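Local coordinates for protein glutathione S-transferase (Natrialba magadii ATCC 43099, PDB 6GZF) that probably acts as a glutathione transferase of the Xi class, a group linked to reduction of glutathionyl-hydroquinones, at residues 39-44 with 159-164; 50-55 with 139-144; 220-225 with 268-273. All blocks are in the same frame, centred on the assembly; numbering follows the deposited sequence.

Contacts 1 and 2 are neighbours on one side of the fold, their centres about 11 Å apart, and both tie the connection between strands 15-17 and 56-60 to the thioredoxin-like N-terminal domain. Contact 1 holds 39-44 against the loop after helix 150-159; contact 2, within that span of sequence, holds 50-55 against the turn between strands 136-139 and 144-147. Pro51 packs on Gln42 and Glu160, joining the two. Contact 3 comes later, between helices 204-224 and 271-279 of the C-terminal domain, its centre about 34 Å from that of contact 1 and 41 Å from that of contact 2. Contacts 2 and 3 thus lie on opposite sides of the chain's centre.

Contact 1: 39-44 with 159-164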
loop_
_atom_site.group_PDB
_atom_site.type_symbol
_atom_site.label_atom_id
_atom_site.label_comp_id
_atom_site.label_asym_id
_atom_site.label_seq_id
_atom_site.Cartn_x
_atom_site.Cartn_y
_atom_site.Cartn_z
ATOM N N ASN A 39 5.076 26.276 26.562
ATOM C CA ASN A 39 5.884 27.451 26.862
ATOM C C ASN A 39 6.686 27.873 25.636
ATOM O O ASN A 39 6.991 27.051 24.771
ATOM C CB ASN A 39 6.818 27.191 28.045
ATOM C CG ASN A 39 6.103 27.267 29.379
ATOM O OD1 ASN A 39 5.730 28.347 29.837
ATOM N ND2 ASN A 39 5.910 26.118 30.015
ATOM N N TRP A 40 7.018 29.157 25.564
ATOM C CA TRP A 40 7.769 29.688 24.434
ATOM C C TRP A 40 9.128 30.230 24.853
ATOM O O TRP A 40 9.276 30.793 25.938
ATOM C CB TRP A 40 6.979 30.801 23.740
ATOM C CG TRP A 40 5.841 30.328 22.895
ATOM C CD1 TRP A 40 4.682 29.749 23.325
ATOM C CD2 TRP A 40 5.740 30.417 21.469
ATOM N NE1 TRP A 40 3.871 29.461 22.254
ATOM C CE2 TRP A 40 4.498 29.862 21.103
ATOM C CE3 TRP A 40 6.582 30.906 20.465
ATOM C CZ2 TRP A 40 4.077 29.785 19.777
ATOM C CZ3 TRP A 40 6.163 30.826 19.149
ATOM C CH2 TRP A 40 4.922 30.270 18.817
ATOM N N VAL A 41 10.120 30.049 23.989
ATOM C CA VAL A 41 11.380 30.760 24.130
ATOM C C VAL A 41 11.208 32.120 23.471
ATOM O O VAL A 41 10.928 32.203 22.275
ATOM C CB VAL A 41 12.558 30.005 23.492
ATOM C CG1 VAL A 41 13.841 30.808 23.638
ATOM C CG2 VAL A 41 12.710 28.629 24.122
ATOM N N GLN A 42 11.359 33.183 24.251
ATOM C CA GLN A 42 11.071 34.524 23.758
ATOM C C GLN A 42 12.247 35.474 23.941
ATOM O O GLN A 42 12.752 35.647 25.050
ATOM C CB GLN A 42 9.835 35.086 24.462
ATOM C CG GLN A 42 8.536 34.386 24.096
ATOM C CD GLN A 42 8.049 34.750 22.706
ATOM O OE1 GLN A 42 8.327 34.047 21.735
ATOM N NE2 GLN A 42 7.317 35.853 22.607
ATOM N N ASP A 43 12.674 36.095 22.844
ATOM C CA ASP A 43 13.725 37.103 22.894
ATOM C C ASP A 43 13.203 38.347 23.604
ATOM O O ASP A 43 12.884 39.351 22.968
ATOM C CB ASP A 43 14.212 37.450 21.484
ATOM C CG ASP A 43 15.581 38.103 21.480
ATOM O OD1 ASP A 43 15.994 38.637 22.531
ATOM O OD2 ASP A 43 16.248 38.081 20.424
ATOM N N ASP A 44 13.121 38.268 24.927
ATOM C CA ASP A 44 12.532 39.330 25.730
ATOM C C ASP A 44 13.106 39.306 27.142
ATOM O O ASP A 44 13.047 38.286 27.822
ATOM C CB ASP A 44 11.010 39.179 25.767
ATOM C CG ASP A 44 10.294 40.506 25.902
ATOM O OD1 ASP A 44 10.185 41.012 27.038
ATOM O OD2 ASP A 44 9.839 41.042 24.870
ATOM N N THR A 159 12.136 32.709 14.692
ATOM C CA THR A 159 11.993 34.136 14.961
ATOM C C THR A 159 12.640 34.624 16.256
ATOM O O THR A 159 12.634 35.824 16.532
ATOM C CB THR A 159 10.503 34.531 15.006
ATOM O OG1 THR A 159 9.855 33.834 16.077
ATOM C CG2 THR A 159 9.819 34.183 13.694
ATOM N N GLU A 160 13.202 33.716 17.048
ATOM C CA GLU A 160 13.665 34.088 18.383
ATOM C C GLU A 160 15.156 33.849 18.634
ATOM O O GLU A 160 15.711 34.371 19.602
ATOM C CB GLU A 160 12.849 33.341 19.441
ATOM C CG GLU A 160 11.341 33.491 19.287
ATOM C CD GLU A 160 10.881 34.934 19.383
ATOM O OE1 GLU A 160 10.991 35.523 20.478
ATOM O OE2 GLU A 160 10.409 35.480 18.362
ATOM N N PHE A 161 15.804 33.070 17.774
ATOM C CA PHE A 161 17.217 32.738 17.967
ATOM C C PHE A 161 18.137 33.428 16.960
ATOM O O PHE A 161 19.137 32.850 16.531
ATOM C CB PHE A 161 17.422 31.221 17.885
ATOM C CG PHE A 161 16.901 30.469 19.078
ATOM C CD1 PHE A 161 15.587 30.031 19.118
ATOM C CD2 PHE A 161 17.728 30.191 20.155
ATOM C CE1 PHE A 161 15.105 29.335 20.213
ATOM C CE2 PHE A 161 17.252 29.496 21.251
ATOM C CZ PHE A 161 15.939 29.067 21.280
ATOM N N ASP A 162 17.806 34.662 16.591
ATOM C CA ASP A 162 18.564 35.389 15.573
ATOM C C ASP A 162 19.992 35.717 16.003
ATOM O O ASP A 162 20.872 35.897 15.162
ATOM C CB ASP A 162 17.839 36.683 15.194
ATOM C CG ASP A 162 16.791 36.471 14.118
ATOM O OD1 ASP A 162 16.966 35.554 13.289
ATOM O OD2 ASP A 162 15.793 37.223 14.100
ATOM N N GLU A 163 20.216 35.795 17.309
ATOM C CA GLU A 163 21.522 36.167 17.840
ATOM C C GLU A 163 22.543 35.044 17.671
ATOM O O GLU A 163 23.750 35.289 17.633
ATOM C CB GLU A 163 21.398 36.555 19.317
ATOM C CG GLU A 163 22.683 37.064 19.952
ATOM C CD GLU A 163 22.450 37.701 21.309
ATOM O OE1 GLU A 163 21.358 38.270 21.520
ATOM O OE2 GLU A 163 23.357 37.631 22.164
ATOM N N PHE A 164 22.057 33.814 17.550
ATOM C CA PHE A 164 22.936 32.650 17.563
ATOM C C PHE A 164 22.870 31.839 16.272
ATOM O O PHE A 164 23.594 30.857 16.110
ATOM C CB PHE A 164 22.594 31.763 18.759
ATOM C CG PHE A 164 22.427 32.526 20.041
ATOM C CD1 PHE A 164 23.531 32.919 20.777
ATOM C CD2 PHE A 164 21.164 32.863 20.503
ATOM C CE1 PHE A 164 23.381 33.626 21.955
ATOM C CE2 PHE A 164 21.008 33.570 21.679
ATOM C CZ PHE A 164 22.118 33.952 22.406
HETATM O O HOH W 1 15.770 36.632 17.630
#
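Val41 and Glu160 bring the extended segment 39-44 against the loop that leaves helix 150-159 of the thioredoxin-like domain. An apolar side-chain contact and a side-chain-to-backbone hydrogen bond lie side by side. On the buried side, the branched Val41 brings its CG1 methyl obliquely to the Phe161 ring, CG1 3.6 Å from CZ; the two side chains cross at about a right angle. With CG1 anti to the backbone N (chi1 179°), Val41 turns that methyl to the ring, and its side chain also touches Met156 and Val146, so a compact apolar residue suits the place. Glu160, the first residue beyond the helical conformation, folds back at chi2 (-60°), setting its CG beside the carbonyl oxygen of Val41 and carrying the carboxylate to the neighbouring backbone. There OE1 accepts from the Asp43 N at 3.0 Å, in a nearly straight bond (164°) on the anti side, somewhat out of the carboxylate plane. A carboxylate suits this amide, which belongs to the residue at the centre of an inverse gamma turn. The Asp43 side chain also heads for the 159-164 loop, where a water that donates to its OD2 accepts from Asp162 N, 3.0 Å from the water oxygen.

Contact 2: 50-55 with 139-144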
loop_
_atom_site.group_PDB
_atom_site.type_symbol
_atom_site.label_atom_id
_atom_site.label_comp_id
_atom_site.label_asym_id
_atom_site.label_seq_id
_atom_site.Cartn_x
_atom_site.Cartn_y
_atom_site.Cartn_z
ATOM N N GLN A 50 14.524 32.786 27.950
ATOM C CA GLN A 50 15.226 33.628 26.992
ATOM C C GLN A 50 16.172 32.789 26.139
ATOM O O GLN A 50 16.707 31.783 26.607
ATOM C CB GLN A 50 15.994 34.737 27.715
ATOM C CG GLN A 50 15.270 36.071 27.722
ATOM C CD GLN A 50 15.633 36.933 28.915
ATOM O OE1 GLN A 50 16.405 37.884 28.794
ATOM N NE2 GLN A 50 15.070 36.608 30.072
ATOM N N PRO A 51 16.373 33.195 24.876
ATOM C CA PRO A 51 17.261 32.458 23.970
ATOM C C PRO A 51 18.734 32.573 24.354
ATOM O O PRO A 51 19.302 33.665 24.315
ATOM C CB PRO A 51 16.999 33.118 22.611
ATOM C CG PRO A 51 16.515 34.485 22.943
ATOM C CD PRO A 51 15.727 34.339 24.209
ATOM N N GLU A 52 19.339 31.450 24.729
ATOM C CA GLU A 52 20.769 31.410 25.020
ATOM C C GLU A 52 21.500 30.529 24.011
ATOM O O GLU A 52 20.876 29.867 23.182
ATOM C CB GLU A 52 21.022 30.913 26.445
ATOM C CG GLU A 52 20.510 31.849 27.528
ATOM C CD GLU A 52 20.900 31.393 28.921
ATOM O OE1 GLU A 52 20.133 31.649 29.872
ATOM O OE2 GLU A 52 21.979 30.781 29.064
ATOM N N ALA A 53 22.827 30.518 24.092
ATOM C CA ALA A 53 23.650 29.862 23.082
ATOM C C ALA A 53 23.855 28.371 23.340
ATOM O O ALA A 53 23.985 27.595 22.400
ATOM C CB ALA A 53 24.997 30.559 22.979
ATOM N N GLY A 54 23.900 27.968 24.603
ATOM C CA GLY A 54 24.111 26.568 24.930
ATOM C C GLY A 54 23.216 26.103 26.058
ATOM O O GLY A 54 23.692 25.632 27.092
ATOM N N ARG A 55 21.910 26.224 25.848
ATOM C CA ARG A 55 20.946 25.994 26.914
ATOM C C ARG A 55 19.880 24.962 26.556
ATOM O O ARG A 55 19.633 24.027 27.317
ATOM C CB ARG A 55 20.275 27.314 27.292
ATOM C CG ARG A 55 19.266 27.190 28.410
ATOM C CD ARG A 55 18.596 28.520 28.702
ATOM N NE ARG A 55 17.557 28.386 29.719
ATOM C CZ ARG A 55 16.822 29.396 30.172
ATOM N NH1 ARG A 55 17.009 30.619 29.696
ATOM N NH2 ARG A 55 15.899 29.182 31.098
ATOM N N ASP A 139 14.786 22.505 28.344
ATOM C CA ASP A 139 15.628 23.518 28.971
ATOM C C ASP A 139 16.529 22.882 30.023
ATOM O O ASP A 139 16.053 22.207 30.932
ATOM C CB ASP A 139 14.773 24.615 29.606
ATOM C CG ASP A 139 15.604 25.676 30.296
ATOM O OD1 ASP A 139 16.698 25.994 29.790
ATOM O OD2 ASP A 139 15.163 26.192 31.343
ATOM N N THR A 140 17.834 23.102 29.896
ATOM C CA THR A 140 18.799 22.498 30.808
ATOM C C THR A 140 18.965 23.303 32.094
ATOM O O THR A 140 19.549 22.819 33.064
ATOM C CB THR A 140 20.176 22.338 30.137
ATOM O OG1 THR A 140 20.558 23.575 29.524
ATOM C CG2 THR A 140 20.125 21.250 29.074
ATOM N N GLU A 141 18.451 24.528 32.102
ATOM C CA GLU A 141 18.573 25.386 33.276
ATOM C C GLU A 141 17.461 25.113 34.285
ATOM O O GLU A 141 17.728 24.876 35.463
ATOM C CB GLU A 141 18.566 26.861 32.868
ATOM C CG GLU A 141 18.930 27.812 33.996
ATOM C CD GLU A 141 20.364 28.301 33.908
ATOM O OE1 GLU A 141 20.784 28.723 32.809
ATOM O OE2 GLU A 141 21.074 28.257 34.935
ATOM N N GLU A 142 16.215 25.142 33.821
ATOM C CA GLU A 142 15.075 24.845 34.683
ATOM C C GLU A 142 14.826 23.343 34.762
ATOM O O GLU A 142 14.016 22.884 35.568
ATOM C CB GLU A 142 13.814 25.556 34.188
ATOM C CG GLU A 142 13.493 26.843 34.929
ATOM C CD GLU A 142 12.053 27.279 34.738
ATOM O OE1 GLU A 142 11.157 26.409 34.781
ATOM O OE2 GLU A 142 11.817 28.492 34.545
ATOM N N ASP A 143 15.530 22.592 33.917
ATOM C CA ASP A 143 15.439 21.132 33.884
ATOM C C ASP A 143 14.000 20.664 33.680
ATOM O O ASP A 143 13.447 19.949 34.515
ATOM C CB ASP A 143 16.018 20.530 35.169
ATOM C CG ASP A 143 16.283 19.042 35.047
ATOM O OD1 ASP A 143 16.682 18.596 33.950
ATOM O OD2 ASP A 143 16.095 18.320 36.049
ATOM N N THR A 144 13.403 21.074 32.564
ATOM C CA THR A 144 12.017 20.729 32.265
ATOM C C THR A 144 11.701 20.902 30.780
ATOM O O THR A 144 12.518 21.418 30.017
ATOM C CB THR A 144 11.035 21.587 33.086
ATOM O OG1 THR A 144 9.694 21.126 32.871
ATOM C CG2 THR A 144 11.139 23.050 32.683
#
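Arg55, just ahead of strand 56-60, meets Asp139 at the turn of the beta hairpin formed by strands 136-139 and 144-147, which contains a G1 beta bulge. The arginine has an all-extended chain, CG anti to the backbone N (chi1 -179°), which carries the guanidinium out to the carboxylate. The salt bridge is side-on, with two nitrogens: NE donates to Asp139 OD1 at 2.5 Å and NH2 to Asp139 OD2 at 3.1 Å, both oxygens tilted from the guanidinium plane. The two flat groups are turned 55° against each other. Asp139 suits the place because it also organises its own turn: OD2 accepts from Glu142 N at 2.9 Å, an Asx motif, and this donor and Arg55 NH2 come from opposite faces of the carboxylate. The backbone joins in, Thr140 N donating to Arg55 O at 3.3 Å. Arg55 NH1 also forms a salt bridge with Glu52 OE1, 3.3 Å away. With a leucine in place of Arg55, Glu52 and Asp139 would probably lose their shared cation, leaving the Glu52 carboxylate freer to turn. Since Glu141 brings another carboxylate near that of Glu52, the arginine's charge probably offsets repulsion among these acids.

Contact 3: 220-225 with 268-273; sequences HWDDVL and FDNLWP
Asp222, on the last turn of helix 204-224, has the most surface buried here and sets its carboxylate against the backbone where helix 271-279 starts. Its CG is anti to the backbone N (chi1 -175°), which swings the carboxylate over to the opposite segment. OD1 takes two amide hydrogens: Leu271 N at 3.0 Å, nearly in line with the C-O bond, and Asn270 N at 3.1 Å, on the syn side. Both bonds are somewhat bent, as expected when one oxygen serves adjacent amides. OD2 faces the edge of the Phe268 ring, in its plane, and accepts from a water that in turn accepts from Asp269 N. A short acidic side chain suits this spot, since the helix dipole probably favours a negative charge beside the amino end. The two helices belong to the all-helical C-terminal domain of the glutathione transferase fold, where Trp221 packs on helix 177-192. Asn270 crosses Asp222 at about a right angle, its amide plane 23° from that of the carboxylate, and its CB packs 3.5 Å from Asp222 OD1 and 3.4 Å from Asp222 O; a small side chain lets Asn270 N come up to Asp222. Leu271 gives the contact its apolar half: CG and CD1 lie against Asp222 CB, CD2 reaches Leu225 CD1 at 3.7 Å, and CD1 rests over one face of the Phe268 ring, toward its rim.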
loop_
_atom_site.group_PDB
_atom_site.type_symbol
_atom_site.label_atom_id
_atom_site.label_comp_id
_atom_site.label_asym_id
_atom_site.label_seq_id
_atom_site.Cartn_x
_atom_site.Cartn_y
_atom_site.Cartn_z
ATOM N N HIS A 220 -5.110 20.692 -5.266
ATOM C CA HIS A 220 -5.260 22.140 -5.180
ATOM C C HIS A 220 -3.903 22.832 -5.169
ATOM O O HIS A 220 -3.644 23.722 -5.979
ATOM C CB HIS A 220 -6.053 22.530 -3.931
ATOM C CG HIS A 220 -5.914 23.972 -3.554
ATOM N ND1 HIS A 220 -6.198 25.002 -4.426
ATOM C CD2 HIS A 220 -5.513 24.557 -2.400
ATOM C CE1 HIS A 220 -5.981 26.157 -3.824
ATOM N NE2 HIS A 220 -5.566 25.916 -2.594
ATOM N N TRP A 221 -3.038 22.411 -4.253
ATOM C CA TRP A 221 -1.719 23.018 -4.115
ATOM C C TRP A 221 -0.817 22.681 -5.296
ATOM O O TRP A 221 0.189 23.348 -5.524
ATOM C CB TRP A 221 -1.062 22.581 -2.805
ATOM C CG TRP A 221 -1.743 23.138 -1.591
ATOM C CD1 TRP A 221 -2.449 22.442 -0.656
ATOM C CD2 TRP A 221 -1.794 24.513 -1.194
ATOM N NE1 TRP A 221 -2.932 23.297 0.305
ATOM C CE2 TRP A 221 -2.545 24.574 -0.001
ATOM C CE3 TRP A 221 -1.278 25.698 -1.727
ATOM C CZ2 TRP A 221 -2.789 25.773 0.665
ATOM C CZ3 TRP A 221 -1.522 26.887 -1.064
ATOM C CH2 TRP A 221 -2.272 26.915 0.119
ATOM N N ASP A 222 -1.179 21.645 -6.046
ATOM C CA ASP A 222 -0.432 21.289 -7.245
ATOM C C ASP A 222 -0.671 22.325 -8.336
ATOM O O ASP A 222 0.248 22.687 -9.072
ATOM C CB ASP A 222 -0.823 19.894 -7.737
ATOM C CG ASP A 222 0.021 19.434 -8.911
ATOM O OD1 ASP A 222 1.218 19.137 -8.703
ATOM O OD2 ASP A 222 -0.511 19.369 -10.040
ATOM N N ASP A 223 -1.908 22.804 -8.432
ATOM C CA ASP A 223 -2.251 23.843 -9.395
ATOM C C ASP A 223 -1.678 25.188 -8.967
ATOM O O ASP A 223 -1.300 26.009 -9.803
ATOM C CB ASP A 223 -3.769 23.948 -9.563
ATOM C CG ASP A 223 -4.376 22.703 -10.178
ATOM O OD1 ASP A 223 -3.631 21.926 -10.813
ATOM O OD2 ASP A 223 -5.600 22.503 -10.032
ATOM N N VAL A 224 -1.620 25.406 -7.657
ATOM C CA VAL A 224 -1.089 26.646 -7.105
ATOM C C VAL A 224 0.412 26.747 -7.367
ATOM O O VAL A 224 0.928 27.817 -7.690
ATOM C CB VAL A 224 -1.362 26.748 -5.586
ATOM C CG1 VAL A 224 -0.642 27.946 -4.983
ATOM C CG2 VAL A 224 -2.858 26.831 -5.322
ATOM N N LEU A 225 1.102 25.617 -7.251
ATOM C CA LEU A 225 2.552 25.580 -7.406
ATOM C C LEU A 225 2.986 25.491 -8.867
ATOM O O LEU A 225 4.136 25.167 -9.160
ATOM C CB LEU A 225 3.137 24.403 -6.623
ATOM C CG LEU A 225 3.145 24.553 -5.101
ATOM C CD1 LEU A 225 3.765 23.332 -4.441
ATOM C CD2 LEU A 225 3.884 25.817 -4.698
ATOM N N PHE A 268 2.523 13.792 -9.710
ATOM C CA PHE A 268 2.036 15.165 -9.816
ATOM C C PHE A 268 2.987 16.013 -10.655
ATOM O O PHE A 268 4.207 15.909 -10.525
ATOM C CB PHE A 268 1.854 15.787 -8.430
ATOM C CG PHE A 268 0.604 15.345 -7.723
ATOM C CD1 PHE A 268 -0.598 15.996 -7.946
ATOM C CD2 PHE A 268 0.630 14.284 -6.832
ATOM C CE1 PHE A 268 -1.751 15.596 -7.299
ATOM C CE2 PHE A 268 -0.521 13.879 -6.182
ATOM C CZ PHE A 268 -1.712 14.536 -6.415
ATOM N N ASP A 269 2.417 16.856 -11.512
ATOM C CA ASP A 269 3.201 17.683 -12.423
ATOM C C ASP A 269 4.101 18.679 -11.698
ATOM O O ASP A 269 5.213 18.957 -12.146
ATOM C CB ASP A 269 2.278 18.443 -13.381
ATOM C CG ASP A 269 1.509 17.522 -14.307
ATOM O OD1 ASP A 269 2.042 16.449 -14.662
ATOM O OD2 ASP A 269 0.371 17.873 -14.683
ATOM N N ASN A 270 3.622 19.211 -10.579
ATOM C CA ASN A 270 4.306 20.319 -9.925
ATOM C C ASN A 270 4.792 20.019 -8.507
ATOM O O ASN A 270 5.768 20.613 -8.052
ATOM C CB ASN A 270 3.391 21.545 -9.903
ATOM C CG ASN A 270 2.907 21.932 -11.289
ATOM O OD1 ASN A 270 1.718 22.179 -11.497
ATOM N ND2 ASN A 270 3.826 21.982 -12.244
ATOM N N LEU A 271 4.121 19.107 -7.812
ATOM C CA LEU A 271 4.494 18.776 -6.438
ATOM C C LEU A 271 5.806 17.999 -6.370
ATOM O O LEU A 271 6.592 18.172 -5.438
ATOM C CB LEU A 271 3.383 17.977 -5.755
ATOM C CG LEU A 271 2.088 18.725 -5.437
ATOM C CD1 LEU A 271 1.051 17.776 -4.855
ATOM C CD2 LEU A 271 2.358 19.877 -4.481
ATOM N N TRP A 272 6.035 17.140 -7.357
ATOM C CA TRP A 272 7.249 16.327 -7.398
ATOM C C TRP A 272 8.517 17.141 -7.691
ATOM O O TRP A 272 9.536 16.931 -7.034
ATOM C CB TRP A 272 7.090 15.195 -8.421
ATOM C CG TRP A 272 8.329 14.361 -8.647
ATOM C CD1 TRP A 272 8.854 13.997 -9.854
ATOM C CD2 TRP A 272 9.184 13.781 -7.649
ATOM N NE1 TRP A 272 9.980 13.233 -9.672
ATOM C CE2 TRP A 272 10.205 13.086 -8.329
ATOM C CE3 TRP A 272 9.188 13.783 -6.249
ATOM C CZ2 TRP A 272 11.219 12.404 -7.659
ATOM C CZ3 TRP A 272 10.197 13.105 -5.587
ATOM C CH2 TRP A 272 11.197 12.424 -6.293
ATOM N N PRO A 273 8.476 18.065 -8.674
ATOM C CA PRO A 273 9.662 18.921 -8.808
ATOM C C PRO A 273 9.818 19.852 -7.608
ATOM O O PRO A 273 10.932 20.235 -7.256
ATOM C CB PRO A 273 9.385 19.718 -10.087
ATOM C CG PRO A 273 8.356 18.928 -10.824
ATOM C CD PRO A 273 7.514 18.296 -9.768
HETATM O O HOH W 2 -0.449 17.232 -11.848
#